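Local structure of antistasin (1SKZ) at residues 66-69 against 70-73. The protein potently inhibits blood coagulation factor Xa, a serine protease of the clotting cascade. Numbering follows the deposited sequence.
Sequences ECPE and GMMC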
# COMPACT_ATOMS: atom_id res chain seq x y z
N GLU A 66 -3.49 -12.13 -26.13
CA GLU A 66 -3.95 -10.73 -26.24
C GLU A 66 -2.79 -9.79 -26.53
O GLU A 66 -3.00 -8.64 -26.85
CB GLU A 66 -4.60 -10.22 -24.94
CG GLU A 66 -5.78 -11.00 -24.33
CD GLU A 66 -5.96 -10.66 -22.84
OE1 GLU A 66 -5.03 -10.10 -22.24
OE2 GLU A 66 -6.99 -11.01 -22.24
N CYS A 67 -1.57 -10.24 -26.26
CA CYS A 67 -0.46 -9.34 -26.16
C CYS A 67 0.16 -8.94 -27.48
O CYS A 67 0.31 -9.75 -28.38
CB CYS A 67 0.58 -9.95 -25.26
SG CYS A 67 0.17 -9.89 -23.48
N PRO A 68 0.62 -7.68 -27.58
CA PRO A 68 1.57 -7.28 -28.63
C PRO A 68 2.81 -8.18 -28.74
O PRO A 68 3.27 -8.76 -27.77
CB PRO A 68 1.98 -5.86 -28.24
CG PRO A 68 0.86 -5.37 -27.39
CD PRO A 68 0.22 -6.54 -26.74
N GLU A 69 3.44 -8.11 -29.90
CA GLU A 69 4.75 -8.69 -30.10
C GLU A 69 5.73 -8.21 -29.01
O GLU A 69 5.77 -7.03 -28.69
CB GLU A 69 5.25 -8.28 -31.49
CG GLU A 69 6.55 -8.93 -31.91
CD GLU A 69 6.92 -8.57 -33.33
OE1 GLU A 69 6.35 -7.60 -33.90
OE2 GLU A 69 7.80 -9.27 -33.90
N GLY A 70 6.47 -9.16 -28.43
CA GLY A 70 7.58 -8.86 -27.53
C GLY A 70 7.15 -8.53 -26.11
O GLY A 70 8.01 -8.23 -25.27
N MET A 71 5.83 -8.59 -25.87
CA MET A 71 5.22 -8.21 -24.59
C MET A 71 4.48 -9.40 -24.00
O MET A 71 3.87 -10.19 -24.73
CB MET A 71 4.21 -7.04 -24.77
CG MET A 71 4.80 -5.74 -25.32
SD MET A 71 6.14 -5.10 -24.26
CE MET A 71 7.22 -4.40 -25.36
N MET A 72 4.42 -9.42 -22.68
CA MET A 72 3.61 -10.40 -21.97
C MET A 72 2.89 -9.74 -20.80
O MET A 72 3.27 -8.65 -20.35
CB MET A 72 4.49 -11.54 -21.45
CG MET A 72 5.54 -11.09 -20.46
SD MET A 72 6.67 -12.39 -20.07
CE MET A 72 5.71 -13.31 -18.97
N CYS A 73 1.95 -10.50 -20.25
CA CYS A 73 1.11 -10.04 -19.16
C CYS A 73 1.94 -9.68 -17.93
O CYS A 73 2.88 -10.40 -17.56
CB CYS A 73 0.12 -11.13 -18.78
SG CYS A 73 -1.08 -11.47 -20.10
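Pro68 and Met71 close a type II beta turn: Met71 N donates to Pro68 O over 3.2 Å, bent to 150° at the hydrogen and reaching the oxygen from above the carbonyl plane. Glu69 and Gly70 are the central pair, Gly70 at the third position with the positive phi (81°) usual for glycine in this turn. The turn reverses the chain, bringing the alpha carbons of Cys67 and Met72 to 5.9 Å.

The Cys67 side chain points toward the 70-73 limb. Its CB rests 3.3 Å from Met71 O, and its sulfur, set beside its own backbone N by a chi1 of -75°, sits against the Met72-Cys73 link, with SG 3.7 Å from Cys73 N and also close to Met72 CA. The two sulfurs, Cys67 SG and Cys73 SG, touch at 3.9 Å without being bonded to each other, for each belongs to a different disulfide. Nearer the turn, Met71 CG packs against the ring at Pro68 CB (4.1 Å) and also near Glu69 O. The methionine then bends at its second and third torsions, carrying its end away from Pro68. Glu69 extends its carboxylate outward from the turn.

The turn lies at the protein surface and leads into the short strand 71-72, which pairs antiparallel with strand 82-83 through backbone bonds of Met72 to Cys82; Gly70 bonds likewise to Ile84. Disulfides Cys67-Cys80 and Cys62-Cys73 tie both limbs to neighbouring loops in this disulfide-rich fold, while Met72 turns from the 66-69 limb onto Ile64 and Ile84.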